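Local coordinates for protein importin-95 (Chaetomium thermophilum, PDB 4XRI) that acts as a flexible nuclear transport receptor of the importin-beta family that imports protein cargo and probably binds a small GTPase, at residues R807-I819 against M843-T857. The protein carries 2 engineered substitutions. Residues are numbered along the deposited sequence; the frame is centred on the assembly and turned at random.
With SO4 (sulfate ion), chain E.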
loop_
_atom_site.group_PDB
_atom_site.type_symbol
_atom_site.label_atom_id
_atom_site.label_comp_id
_atom_site.label_asym_id
_atom_site.label_seq_id
_atom_site.Cartn_x
_atom_site.Cartn_y
_atom_site.Cartn_z
ATOM N N ARG A 807 -5.024 -16.484 -11.029
ATOM C CA ARG A 807 -3.719 -16.809 -11.588
ATOM C C ARG A 807 -2.902 -15.564 -11.899
ATOM O O ARG A 807 -3.403 -14.443 -11.829
ATOM C CB ARG A 807 -3.885 -17.652 -12.855
ATOM C CG ARG A 807 -4.945 -17.119 -13.809
ATOM C CD ARG A 807 -6.067 -18.126 -14.003
ATOM N NE ARG A 807 -5.929 -18.878 -15.248
ATOM C CZ ARG A 807 -6.271 -20.154 -15.395
ATOM N NH1 ARG A 807 -6.116 -20.752 -16.567
ATOM N NH2 ARG A 807 -6.765 -20.835 -14.370
ATOM N N SER A 808 -1.634 -15.775 -12.234
ATOM C CA SER A 808 -0.771 -14.704 -12.705
ATOM C C SER A 808 -0.170 -15.106 -14.041
ATOM O O SER A 808 -0.192 -16.281 -14.405
ATOM C CB SER A 808 0.332 -14.396 -11.691
ATOM O OG SER A 808 1.245 -15.473 -11.585
ATOM N N GLU A 809 0.362 -14.134 -14.773
ATOM C CA GLU A 809 1.012 -14.420 -16.045
ATOM C C GLU A 809 2.217 -15.330 -15.835
ATOM O O GLU A 809 2.439 -16.273 -16.597
ATOM C CB GLU A 809 1.443 -13.130 -16.744
ATOM C CG GLU A 809 2.379 -13.366 -17.913
ATOM C CD GLU A 809 2.472 -12.175 -18.845
ATOM O OE1 GLU A 809 1.721 -11.197 -18.642
ATOM O OE2 GLU A 809 3.293 -12.221 -19.786
ATOM N N ALA A 810 2.985 -15.042 -14.789
ATOM C CA ALA A 810 4.172 -15.822 -14.455
ATOM C C ALA A 810 3.829 -17.282 -14.173
ATOM O O ALA A 810 4.568 -18.188 -14.558
ATOM C CB ALA A 810 4.883 -15.209 -13.258
ATOM N N LEU A 811 2.701 -17.502 -13.505
ATOM C CA LEU A 811 2.275 -18.851 -13.155
ATOM C C LEU A 811 1.907 -19.651 -14.400
ATOM O O LEU A 811 2.263 -20.824 -14.526
ATOM C CB LEU A 811 1.091 -18.807 -12.189
ATOM C CG LEU A 811 0.493 -20.156 -11.786
ATOM C CD1 LEU A 811 1.565 -21.073 -11.217
ATOM C CD2 LEU A 811 -0.640 -19.964 -10.787
ATOM N N MET A 812 1.203 -19.006 -15.325
ATOM C CA MET A 812 0.805 -19.663 -16.564
ATOM C C MET A 812 2.017 -19.909 -17.453
ATOM O O MET A 812 2.110 -20.942 -18.114
ATOM C CB MET A 812 -0.244 -18.833 -17.305
ATOM C CG MET A 812 -1.496 -18.553 -16.485
ATOM S SD MET A 812 -2.148 -20.014 -15.647
ATOM C CE MET A 812 -2.685 -21.007 -17.038
ATOM N N ARG A 813 2.945 -18.958 -17.464
ATOM C CA ARG A 813 4.183 -19.115 -18.218
ATOM C C ARG A 813 4.983 -20.306 -17.696
ATOM O O ARG A 813 5.390 -21.180 -18.465
ATOM C CB ARG A 813 5.027 -17.839 -18.151
ATOM C CG ARG A 813 6.336 -17.928 -18.924
ATOM C CD ARG A 813 6.985 -16.565 -19.112
ATOM N NE ARG A 813 7.396 -15.961 -17.848
ATOM C CZ ARG A 813 6.760 -14.957 -17.252
ATOM N NH1 ARG A 813 5.673 -14.435 -17.804
ATOM N NH2 ARG A 813 7.214 -14.473 -16.104
ATOM N N ALA A 814 5.191 -20.335 -16.382
ATOM C CA ALA A 814 5.917 -21.422 -15.730
ATOM C C ALA A 814 5.254 -22.772 -15.981
ATOM O O ALA A 814 5.931 -23.790 -16.138
ATOM C CB ALA A 814 6.023 -21.162 -14.236
ATOM N N SER A 815 3.924 -22.769 -16.018
ATOM C CA SER A 815 3.154 -23.982 -16.269
ATOM C C SER A 815 3.394 -24.497 -17.682
ATOM O O SER A 815 3.623 -25.690 -17.887
ATOM C CB SER A 815 1.663 -23.726 -16.051
ATOM O OG SER A 815 1.409 -23.325 -14.717
ATOM N N MET A 816 3.333 -23.587 -18.652
ATOM C CA MET A 816 3.646 -23.912 -20.039
ATOM C C MET A 816 5.049 -24.493 -20.135
ATOM O O MET A 816 5.276 -25.480 -20.836
ATOM C CB MET A 816 3.526 -22.673 -20.937
ATOM C CG MET A 816 2.137 -22.056 -21.023
ATOM S SD MET A 816 0.906 -23.091 -21.840
ATOM C CE MET A 816 0.102 -23.861 -20.437
ATOM N N GLY A 817 5.981 -23.872 -19.419
ATOM C CA GLY A 817 7.359 -24.320 -19.396
ATOM C C GLY A 817 7.498 -25.750 -18.919
ATOM O O GLY A 817 8.225 -26.540 -19.515
ATOM N N VAL A 818 6.786 -26.086 -17.848
ATOM C CA VAL A 818 6.851 -27.426 -17.274
ATOM C C VAL A 818 6.247 -28.468 -18.212
ATOM O O VAL A 818 6.783 -29.572 -18.351
ATOM C CB VAL A 818 6.141 -27.474 -15.901
ATOM C CG1 VAL A 818 5.784 -28.903 -15.511
ATOM C CG2 VAL A 818 7.031 -26.840 -14.843
ATOM N N ILE A 819 5.142 -28.113 -18.858
ATOM C CA ILE A 819 4.516 -28.988 -19.843
ATOM C C ILE A 819 5.505 -29.341 -20.952
ATOM O O ILE A 819 5.663 -30.506 -21.313
ATOM C CB ILE A 819 3.260 -28.340 -20.454
ATOM C CG1 ILE A 819 2.134 -28.289 -19.420
ATOM C CG2 ILE A 819 2.813 -29.107 -21.692
ATOM C CD1 ILE A 819 0.948 -27.460 -19.866
ATOM N N MET A 843 -5.801 -25.345 -21.625
ATOM C CA MET A 843 -4.891 -24.551 -20.805
ATOM C C MET A 843 -3.870 -23.813 -21.661
ATOM O O MET A 843 -3.646 -22.617 -21.488
ATOM C CB MET A 843 -4.175 -25.446 -19.791
ATOM C CG MET A 843 -3.370 -24.705 -18.741
ATOM S SD MET A 843 -2.446 -25.844 -17.695
ATOM C CE MET A 843 -1.860 -24.735 -16.416
ATOM N N ILE A 844 -3.254 -24.541 -22.586
ATOM C CA ILE A 844 -2.244 -23.974 -23.471
ATOM C C ILE A 844 -2.851 -22.964 -24.431
ATOM O O ILE A 844 -2.320 -21.865 -24.609
ATOM C CB ILE A 844 -1.541 -25.068 -24.284
ATOM C CG1 ILE A 844 -0.911 -26.087 -23.341
ATOM C CG2 ILE A 844 -0.496 -24.461 -25.210
ATOM C CD1 ILE A 844 -0.270 -27.232 -24.061
ATOM N N ARG A 845 -3.966 -23.344 -25.046
ATOM C CA ARG A 845 -4.645 -22.475 -25.999
ATOM C C ARG A 845 -5.062 -21.159 -25.353
ATOM O O ARG A 845 -4.919 -20.096 -25.954
ATOM C CB ARG A 845 -5.866 -23.173 -26.592
ATOM C CG ARG A 845 -6.588 -22.339 -27.635
ATOM C CD ARG A 845 -8.007 -22.820 -27.853
ATOM N NE ARG A 845 -8.841 -21.772 -28.432
ATOM C CZ ARG A 845 -9.396 -20.789 -27.729
ATOM N NH1 ARG A 845 -10.141 -19.875 -28.338
ATOM N NH2 ARG A 845 -9.204 -20.717 -26.419
ATOM N N GLU A 846 -5.569 -21.233 -24.125
ATOM C CA GLU A 846 -5.949 -20.034 -23.385
ATOM C C GLU A 846 -4.740 -19.142 -23.142
ATOM O O GLU A 846 -4.829 -17.917 -23.216
ATOM C CB GLU A 846 -6.597 -20.398 -22.046
ATOM C CG GLU A 846 -6.989 -19.186 -21.213
ATOM C CD GLU A 846 -7.235 -19.529 -19.759
ATOM O OE1 GLU A 846 -6.375 -20.203 -19.152
ATOM O OE2 GLU A 846 -8.289 -19.126 -19.222
ATOM N N THR A 847 -3.607 -19.771 -22.857
ATOM C CA THR A 847 -2.390 -19.048 -22.522
ATOM C C THR A 847 -1.805 -18.358 -23.748
ATOM O O THR A 847 -1.352 -17.215 -23.669
ATOM C CB THR A 847 -1.328 -19.984 -21.922
ATOM O OG1 THR A 847 -1.942 -20.872 -20.979
ATOM C CG2 THR A 847 -0.243 -19.178 -21.223
ATOM N N ARG A 848 -1.814 -19.051 -24.882
ATOM C CA ARG A 848 -1.242 -18.487 -26.097
ATOM C C ARG A 848 -2.154 -17.417 -26.694
ATOM O O ARG A 848 -1.690 -16.518 -27.394
ATOM C CB ARG A 848 -0.955 -19.588 -27.127
ATOM C CG ARG A 848 -2.173 -20.322 -27.676
ATOM C CD ARG A 848 -1.745 -21.342 -28.729
ATOM N NE ARG A 848 -2.873 -21.971 -29.411
ATOM C CZ ARG A 848 -3.216 -23.249 -29.278
ATOM N NH1 ARG A 848 -2.518 -24.046 -28.481
ATOM N NH2 ARG A 848 -4.255 -23.731 -29.947
ATOM N N SER A 849 -3.447 -17.500 -26.394
ATOM C CA SER A 849 -4.428 -16.606 -27.004
ATOM C C SER A 849 -4.715 -15.354 -26.176
ATOM O O SER A 849 -5.455 -14.474 -26.617
ATOM C CB SER A 849 -5.735 -17.355 -27.259
ATOM O OG SER A 849 -5.551 -18.396 -28.201
ATOM N N ASN A 850 -4.140 -15.274 -24.981
ATOM C CA ASN A 850 -4.317 -14.092 -24.145
ATOM C C ASN A 850 -3.475 -12.935 -24.671
ATOM O O ASN A 850 -2.256 -12.906 -24.491
ATOM C CB ASN A 850 -3.952 -14.397 -22.691
ATOM C CG ASN A 850 -4.282 -13.250 -21.745
ATOM O OD1 ASN A 850 -4.527 -12.121 -22.171
ATOM N ND2 ASN A 850 -4.281 -13.537 -20.448
ATOM N N ARG A 851 -4.135 -11.971 -25.304
ATOM C CA ARG A 851 -3.449 -10.824 -25.888
ATOM C C ARG A 851 -2.825 -9.914 -24.831
ATOM O O ARG A 851 -1.973 -9.083 -25.146
ATOM C CB ARG A 851 -4.413 -10.018 -26.764
ATOM C CG ARG A 851 -4.864 -10.741 -28.025
ATOM C CD ARG A 851 -5.828 -9.888 -28.836
ATOM N NE ARG A 851 -5.206 -8.662 -29.329
ATOM C CZ ARG A 851 -4.657 -8.534 -30.532
ATOM N NH1 ARG A 851 -4.650 -9.561 -31.371
ATOM N NH2 ARG A 851 -4.113 -7.382 -30.899
ATOM N N GLU A 852 -3.245 -10.074 -23.578
ATOM C CA GLU A 852 -2.729 -9.247 -22.489
ATOM C C GLU A 852 -1.424 -9.786 -21.911
ATOM O O GLU A 852 -0.753 -9.104 -21.135
ATOM C CB GLU A 852 -3.770 -9.117 -21.374
ATOM C CG GLU A 852 -4.796 -8.013 -21.588
ATOM C CD GLU A 852 -4.253 -6.631 -21.263
ATOM O OE1 GLU A 852 -3.055 -6.513 -20.932
ATOM O OE2 GLU A 852 -5.033 -5.658 -21.334
ATOM N N PHE A 853 -1.069 -11.012 -22.281
ATOM C CA PHE A 853 0.187 -11.602 -21.832
ATOM C C PHE A 853 1.361 -11.089 -22.661
ATOM O O PHE A 853 1.184 -10.633 -23.789
ATOM C CB PHE A 853 0.130 -13.129 -21.907
ATOM C CG PHE A 853 -0.629 -13.768 -20.776
ATOM C CD1 PHE A 853 -0.874 -13.073 -19.603
ATOM C CD2 PHE A 853 -1.089 -15.070 -20.886
ATOM C CE1 PHE A 853 -1.570 -13.665 -18.563
ATOM C CE2 PHE A 853 -1.785 -15.665 -19.851
ATOM C CZ PHE A 853 -2.025 -14.963 -18.688
ATOM N N GLY A 854 2.561 -11.176 -22.095
ATOM C CA GLY A 854 3.763 -10.720 -22.769
ATOM C C GLY A 854 4.237 -11.680 -23.842
ATOM O O GLY A 854 3.605 -12.706 -24.090
ATOM N N ALA A 855 5.359 -11.348 -24.472
ATOM C CA ALA A 855 5.886 -12.150 -25.572
ATOM C C ALA A 855 6.543 -13.438 -25.083
ATOM O O ALA A 855 6.419 -14.481 -25.723
ATOM C CB ALA A 855 6.874 -11.335 -26.389
ATOM N N ARG A 856 7.245 -13.357 -23.954
ATOM C CA ARG A 856 7.869 -14.531 -23.344
ATOM C C ARG A 856 6.846 -15.638 -23.131
ATOM O O ARG A 856 7.047 -16.782 -23.542
ATOM C CB ARG A 856 8.513 -14.177 -22.001
ATOM C CG ARG A 856 9.640 -13.166 -22.048
ATOM C CD ARG A 856 10.067 -12.818 -20.628
ATOM N NE ARG A 856 11.182 -11.880 -20.574
ATOM C CZ ARG A 856 11.662 -11.365 -19.446
ATOM N NH1 ARG A 856 12.682 -10.518 -19.482
ATOM N NH2 ARG A 856 11.120 -11.695 -18.281
ATOM N N THR A 857 5.748 -15.271 -22.482
ATOM C CA THR A 857 4.696 -16.209 -22.112
ATOM C C THR A 857 4.047 -16.861 -23.327
ATOM O O THR A 857 3.875 -18.081 -23.371
ATOM C CB THR A 857 3.606 -15.507 -21.283
ATOM O OG1 THR A 857 4.206 -14.833 -20.168
ATOM C CG2 THR A 857 2.586 -16.513 -20.777
HETATM S S SO4 E . -0.361 -10.607 -13.624
HETATM O O1 SO4 E . -0.807 -11.862 -14.220
HETATM O O2 SO4 E . 0.955 -10.264 -14.154
HETATM O O3 SO4 E . -0.282 -10.749 -12.174
HETATM O O4 SO4 E . -1.313 -9.553 -13.960
#
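Glu809 OE2 takes two hydrogen bonds across the contact. Gly854 N, the N-cap residue of helix 855-872, donates over 2.6 Å (N-H...O 161°) from the syn side, 33° out of the carboxylate plane; Thr857 OG1 donates at 2.8 Å to the anti lone pair. With CG anti to the backbone N and the chain extended, the carboxylate reaches this helix start. Its other oxygen, OE1, lies 3.3 Å from Phe853 CD1, an approach oblique to the ring. Thr857 OG1 also accepts from Arg813 NH1 at 2.8 Å, within the guanidinium plane. A leucine in place of Glu809 would probably leave Gly854 N and the Thr857 hydroxyl without their shared acceptor. Arg807 NH1 forms a salt bridge with Glu846 OE1 (2.7 Å), although that hydrogen bond is bent and weak; the other terminal nitrogen, NH2, is hydrogen-bonded to Asp804 O. Helices 809-825 and 838-849 belong to the alpha-solenoid of this HEAT-repeat receptor; the axes of segments 809-819 and 843-849 approach to 10.6 Å at a crossing angle of -129°. Extended Met843 is a knob in the hole formed by Met812, Ser815, Met816 and Ile819, its CE 3.7 Å from Ser815 CB. Met816, bent at chi2 and chi3, lays SD 3.7 Å from Ile844 CA and runs past Thr847 in the opposite direction.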